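Local atomic coordinates of extracellular solute-binding protein (Bordetella parapertussis, PDB entry 3PU5), a protein that probably binds a small extracytoplasmic solute, perhaps a polyamine, and delivers it to a membrane transporter, as periplasmic binding proteins of its family do. Residues G14-E19 / E273-G278; R216-E221 / E288-R293. One frame throughout, in Å; residues are numbered along the deposited sequence.

Overall arrangement
From the N terminus the chain runs through strand 7-12 into residues 14-19, at the start of helix 15-33, and meets their partner only after an excursion through sheets and helices. Contact 1 closes this loop of 253 residues when 273-278, at the end of helix 265-275, packs against them. Inside the loop lies helix 214-223, whose residues 216-221 close a second loop, of 66 residues, in contact 2 with 288-293, on the way to helix 305-322. The four segments alternate along the chain, so the two closures cross instead of nesting. Their centres lie about 14 Å apart, and Tyr276 joins them: Tyr276 CD2 is 3.8 Å from Leu290 CD2 and 3.9 Å from Phe218 CB.

Contact 1: G14-E19 / E273-G278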
loop_
_atom_site.group_PDB
_atom_site.type_symbol
_atom_site.label_atom_id
_atom_site.label_comp_id
_atom_site.label_asym_id
_atom_site.label_seq_id
_atom_site.Cartn_x
_atom_site.Cartn_y
_atom_site.Cartn_z
ATOM N N GLY A 14 -9.095 -0.677 -11.732
ATOM C CA GLY A 14 -10.509 -0.804 -12.009
ATOM C C GLY A 14 -11.320 -0.525 -10.766
ATOM O O GLY A 14 -10.781 -0.133 -9.728
ATOM N N GLY A 15 -12.628 -0.722 -10.870
ATOM C CA GLY A 15 -13.505 -0.534 -9.735
ATOM C C GLY A 15 -13.394 0.826 -9.075
ATOM O O GLY A 15 -13.170 1.840 -9.727
ATOM N N SER A 16 -13.541 0.827 -7.758
ATOM C CA SER A 16 -13.651 2.048 -6.980
ATOM C C SER A 16 -12.369 2.884 -7.027
ATOM O O SER A 16 -12.417 4.115 -7.011
ATOM C CB SER A 16 -13.989 1.691 -5.532
ATOM O OG SER A 16 -14.370 2.840 -4.806
ATOM N N PHE A 17 -11.225 2.208 -7.072
ATOM C CA PHE A 17 -9.941 2.900 -7.141
ATOM C C PHE A 17 -9.923 3.764 -8.392
ATOM O O PHE A 17 -9.695 4.968 -8.317
ATOM C CB PHE A 17 -8.796 1.887 -7.172
ATOM C CG PHE A 17 -7.418 2.508 -7.182
ATOM C CD1 PHE A 17 -6.810 2.857 -8.381
ATOM C CD2 PHE A 17 -6.719 2.716 -5.995
ATOM C CE1 PHE A 17 -5.546 3.411 -8.401
ATOM C CE2 PHE A 17 -5.440 3.266 -6.006
ATOM C CZ PHE A 17 -4.859 3.622 -7.214
ATOM N N LEU A 18 -10.176 3.139 -9.543
ATOM C CA LEU A 18 -10.166 3.841 -10.823
ATOM C C LEU A 18 -11.201 4.979 -10.884
ATOM O O LEU A 18 -10.923 6.060 -11.408
ATOM C CB LEU A 18 -10.374 2.851 -11.982
ATOM C CG LEU A 18 -10.144 3.405 -13.392
ATOM C CD1 LEU A 18 -9.768 2.291 -14.373
ATOM C CD2 LEU A 18 -11.352 4.175 -13.899
ATOM N N GLU A 19 -12.393 4.722 -10.359
ATOM C CA GLU A 19 -13.452 5.725 -10.347
ATOM C C GLU A 19 -12.998 6.934 -9.549
ATOM O O GLU A 19 -13.302 8.083 -9.896
ATOM C CB GLU A 19 -14.716 5.150 -9.713
ATOM C CG GLU A 19 -15.297 3.966 -10.465
ATOM C CD GLU A 19 -16.440 3.303 -9.710
ATOM O OE1 GLU A 19 -16.716 3.706 -8.550
ATOM O OE2 GLU A 19 -17.060 2.375 -10.283
ATOM N N GLU A 273 -8.938 11.021 1.083
ATOM C CA GLU A 273 -10.106 11.086 1.957
ATOM C C GLU A 273 -11.239 10.196 1.440
ATOM O O GLU A 273 -11.949 9.552 2.218
ATOM C CB GLU A 273 -10.598 12.527 2.067
ATOM C CG GLU A 273 -9.654 13.447 2.832
ATOM C CD GLU A 273 -10.067 13.661 4.275
ATOM O OE1 GLU A 273 -11.063 13.046 4.716
ATOM O OE2 GLU A 273 -9.393 14.448 4.970
ATOM N N ALA A 274 -11.414 10.181 0.122
ATOM C CA ALA A 274 -12.462 9.379 -0.507
ATOM C C ALA A 274 -12.192 7.876 -0.355
ATOM O O ALA A 274 -13.114 7.082 -0.153
ATOM C CB ALA A 274 -12.584 9.755 -1.985
HETATM N N MSE A 275 -10.919 7.496 -0.443
HETATM C CA MSE A 275 -10.532 6.085 -0.411
HETATM C C MSE A 275 -10.124 5.584 0.971
HETATM O O MSE A 275 -9.840 4.400 1.124
HETATM C CB MSE A 275 -9.377 5.825 -1.380
HETATM C CG MSE A 275 -9.737 6.047 -2.822
HETATM SE SE MSE A 275 -11.038 4.716 -3.444
HETATM C CE MSE A 275 -9.947 3.089 -3.267
ATOM N N TYR A 276 -10.093 6.467 1.970
ATOM C CA TYR A 276 -9.515 6.121 3.278
ATOM C C TYR A 276 -8.063 5.637 3.142
ATOM O O TYR A 276 -7.667 4.621 3.728
ATOM C CB TYR A 276 -10.355 5.076 4.027
ATOM C CG TYR A 276 -11.711 5.576 4.492
ATOM C CD1 TYR A 276 -12.682 5.960 3.575
ATOM C CD2 TYR A 276 -12.031 5.629 5.838
ATOM C CE1 TYR A 276 -13.924 6.406 3.990
ATOM C CE2 TYR A 276 -13.264 6.077 6.267
ATOM C CZ TYR A 276 -14.206 6.463 5.342
ATOM O OH TYR A 276 -15.441 6.903 5.759
ATOM N N TYR A 277 -7.285 6.382 2.360
ATOM C CA TYR A 277 -5.853 6.151 2.206
ATOM C C TYR A 277 -5.069 7.269 2.881
ATOM O O TYR A 277 -5.618 8.338 3.186
ATOM C CB TYR A 277 -5.453 6.161 0.731
ATOM C CG TYR A 277 -5.917 4.985 -0.103
ATOM C CD1 TYR A 277 -6.232 3.757 0.474
ATOM C CD2 TYR A 277 -6.006 5.099 -1.481
ATOM C CE1 TYR A 277 -6.639 2.681 -0.310
ATOM C CE2 TYR A 277 -6.411 4.037 -2.266
ATOM C CZ TYR A 277 -6.720 2.834 -1.682
ATOM O OH TYR A 277 -7.115 1.788 -2.488
ATOM N N GLY A 278 -3.773 7.024 3.085
ATOM C CA GLY A 278 -2.858 8.056 3.522
ATOM C C GLY A 278 -2.215 8.755 2.337
ATOM O O GLY A 278 -1.822 8.100 1.374
#
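The side chains of Phe17 and Tyr277 cross at about a right angle, with the Tyr277 hydroxyl at the rim of the phenylalanine ring, near its plane, and Tyr277 OH 3.6 Å from Phe17 CD2. The setting is the fold of the periplasmic binding proteins: the first turn of helix 15-33, following strand 7-12, packs beside the end of helix 265-275. With CG opposite the backbone N (chi1 -177°), Phe17 turns its ring toward the tyrosine, and Phe17 CE2 lies 3.9 Å from Tyr277 CE2. Tyr276 leaves the helix with positive phi, and the chain then turns so that Tyr277 lies alongside Met275. Met275 CB rests over one face of the tyrosine ring, offset toward the rim. The selenomethionine chain, bent at chi2 and chi3, curls over to the other helix, where Met275 CE is 3.9 Å from Phe17 CA and 4.2 Å from Phe17 CD2. No hydrogen bond joins the two segments; the contact is van der Waals packing close to the surface. Phe271 adds an edge-to-face partner to Phe17, and Asp109 touches both aromatic residues. Selenium (Met275 SE) lies 3.9 Å from Ser16 O, the carbonyl that accepts a hydrogen bond from Asn20 ND2.

Contact 2: R216-E221 / E288-R293; sequences RTFIAE and EKLKHR
The nearest CA atoms across the contact are those of Phe218, on a helix, and Arg293, in an irregular loop, 8.3 Å apart. Arg293 spans this distance by lying along the phenylalanine: chi1 of 48° sets CG between the backbone N and the carbonyl carbon, and the chain then runs extended to NE. Arg293 CG sits over the Phe218 ring, 3.9 Å from its centroid and close to the normal, a CH-pi contact. Farther on the guanidinium covers Phe218 CB, with Arg293 NH1 3.6 Å from it, and the Phe218 ring and Arg293 guanidinium planes are 23° apart. In this solute-binding fold the pairing joins helix 214-223 to the loop between helices 265-275 and 305-322. Arg293 NE (2.8 Å) and Arg293 NH2 (3.0 Å) both donate to Lys289 O, a side-on grip that fixes the guanidinium in its own loop. Arg293 NH1 faces the helix and forms a salt bridge with Glu221 OE1 at 2.9 Å; the acceptor lies in the guanidinium plane, yet NH1 stands well out of the carboxylate plane and the N-H...O angle is a bent 132°. Asp222 OD2 pairs with NH2, which would be expected to stabilise the positive charge. Leu290 CD2 meets Phe218 CD2 at 3.9 Å.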
loop_
_atom_site.group_PDB
_atom_site.type_symbol
_atom_site.label_atom_id
_atom_site.label_comp_id
_atom_site.label_asym_id
_atom_site.label_seq_id
_atom_site.Cartn_x
_atom_site.Cartn_y
_atom_site.Cartn_z
ATOM N N ARG A 216 -9.829 0.029 5.424
ATOM C CA ARG A 216 -10.853 -1.003 5.444
ATOM C C ARG A 216 -11.463 -1.159 6.829
ATOM O O ARG A 216 -12.683 -1.284 6.969
ATOM C CB ARG A 216 -10.267 -2.322 4.956
ATOM C CG ARG A 216 -10.014 -2.309 3.464
ATOM C CD ARG A 216 -9.440 -3.611 2.973
ATOM N NE ARG A 216 -10.056 -3.981 1.706
ATOM C CZ ARG A 216 -9.456 -3.929 0.527
ATOM N NH1 ARG A 216 -8.197 -3.523 0.432
ATOM N NH2 ARG A 216 -10.120 -4.289 -0.561
ATOM N N THR A 217 -10.613 -1.142 7.854
ATOM C CA THR A 217 -11.086 -1.326 9.219
ATOM C C THR A 217 -11.875 -0.091 9.675
ATOM O O THR A 217 -12.883 -0.227 10.382
ATOM C CB THR A 217 -9.923 -1.630 10.192
ATOM O OG1 THR A 217 -9.138 -2.719 9.688
ATOM C CG2 THR A 217 -10.461 -2.010 11.560
ATOM N N PHE A 218 -11.440 1.103 9.254
ATOM C CA PHE A 218 -12.138 2.342 9.625
ATOM C C PHE A 218 -13.567 2.313 9.092
ATOM O O PHE A 218 -14.511 2.657 9.797
ATOM C CB PHE A 218 -11.427 3.604 9.099
ATOM C CG PHE A 218 -10.028 3.816 9.641
ATOM C CD1 PHE A 218 -9.634 3.273 10.845
ATOM C CD2 PHE A 218 -9.121 4.605 8.942
ATOM C CE1 PHE A 218 -8.357 3.488 11.336
ATOM C CE2 PHE A 218 -7.842 4.824 9.415
ATOM C CZ PHE A 218 -7.456 4.267 10.618
ATOM N N ILE A 219 -13.714 1.898 7.838
ATOM C CA ILE A 219 -15.028 1.785 7.213
ATOM C C ILE A 219 -15.932 0.848 8.016
ATOM O O ILE A 219 -17.081 1.186 8.312
ATOM C CB ILE A 219 -14.903 1.319 5.753
ATOM C CG1 ILE A 219 -14.137 2.375 4.943
ATOM C CG2 ILE A 219 -16.289 1.050 5.144
ATOM C CD1 ILE A 219 -13.744 1.932 3.544
ATOM N N ALA A 220 -15.400 -0.316 8.383
ATOM C CA ALA A 220 -16.140 -1.278 9.196
ATOM C C ALA A 220 -16.449 -0.714 10.581
ATOM O O ALA A 220 -17.559 -0.876 11.090
ATOM C CB ALA A 220 -15.366 -2.598 9.316
ATOM N N GLU A 221 -15.472 -0.047 11.184
ATOM C CA GLU A 221 -15.672 0.583 12.481
ATOM C C GLU A 221 -16.836 1.578 12.432
ATOM O O GLU A 221 -17.631 1.660 13.367
ATOM C CB GLU A 221 -14.397 1.306 12.925
ATOM C CG GLU A 221 -14.549 2.120 14.206
ATOM C CD GLU A 221 -13.313 2.963 14.524
ATOM O OE1 GLU A 221 -12.420 3.083 13.653
ATOM O OE2 GLU A 221 -13.237 3.508 15.646
ATOM N N GLU A 288 -12.121 15.425 9.959
ATOM C CA GLU A 288 -12.387 14.779 11.237
ATOM C C GLU A 288 -12.544 13.272 11.087
ATOM O O GLU A 288 -12.305 12.526 12.025
ATOM C CB GLU A 288 -13.660 15.361 11.863
ATOM C CG GLU A 288 -13.507 16.783 12.367
ATOM C CD GLU A 288 -12.724 16.860 13.667
ATOM O OE1 GLU A 288 -12.839 15.930 14.497
ATOM O OE2 GLU A 288 -11.997 17.859 13.862
ATOM N N LYS A 289 -12.951 12.829 9.901
ATOM C CA LYS A 289 -13.166 11.408 9.657
ATOM C C LYS A 289 -11.880 10.589 9.774
ATOM O O LYS A 289 -11.923 9.408 10.121
ATOM C CB LYS A 289 -13.815 11.192 8.286
ATOM C CG LYS A 289 -14.575 9.896 8.176
ATOM C CD LYS A 289 -15.646 9.968 7.092
ATOM C CE LYS A 289 -15.025 10.058 5.702
ATOM N NZ LYS A 289 -16.046 9.950 4.610
ATOM N N LEU A 290 -10.736 11.218 9.512
ATOM C CA LEU A 290 -9.477 10.478 9.425
ATOM C C LEU A 290 -8.353 11.035 10.294
ATOM O O LEU A 290 -7.423 10.316 10.662
ATOM C CB LEU A 290 -9.022 10.432 7.966
ATOM C CG LEU A 290 -9.922 9.562 7.094
ATOM C CD1 LEU A 290 -9.701 9.830 5.605
ATOM C CD2 LEU A 290 -9.684 8.104 7.429
ATOM N N LYS A 291 -8.447 12.328 10.588
ATOM C CA LYS A 291 -7.428 13.080 11.314
ATOM C C LYS A 291 -6.914 12.352 12.556
ATOM O O LYS A 291 -5.715 12.369 12.854
ATOM C CB LYS A 291 -8.037 14.426 11.716
ATOM C CG LYS A 291 -7.156 15.370 12.479
ATOM C CD LYS A 291 -8.004 16.573 12.909
ATOM C CE LYS A 291 -7.135 17.768 13.265
ATOM N NZ LYS A 291 -6.128 17.409 14.302
ATOM N N HIS A 292 -7.825 11.708 13.274
ATOM C CA HIS A 292 -7.483 11.118 14.558
ATOM C C HIS A 292 -7.033 9.654 14.494
ATOM O O HIS A 292 -6.545 9.113 15.490
ATOM C CB HIS A 292 -8.652 11.282 15.542
ATOM C CG HIS A 292 -9.133 12.698 15.669
ATOM N ND1 HIS A 292 -8.348 13.707 16.193
ATOM C CD2 HIS A 292 -10.306 13.277 15.323
ATOM C CE1 HIS A 292 -9.021 14.843 16.169
ATOM N NE2 HIS A 292 -10.212 14.612 15.647
ATOM N N ARG A 293 -7.180 9.011 13.342
ATOM C CA ARG A 293 -6.902 7.573 13.279
ATOM C C ARG A 293 -5.941 7.115 12.177
ATOM O O ARG A 293 -5.239 6.113 12.340
ATOM C CB ARG A 293 -8.208 6.761 13.257
ATOM C CG ARG A 293 -9.236 7.245 12.260
ATOM C CD ARG A 293 -10.575 6.565 12.484
ATOM N NE ARG A 293 -11.559 7.013 11.505
ATOM C CZ ARG A 293 -12.701 6.388 11.231
ATOM N NH1 ARG A 293 -13.017 5.265 11.859
ATOM N NH2 ARG A 293 -13.525 6.888 10.317
#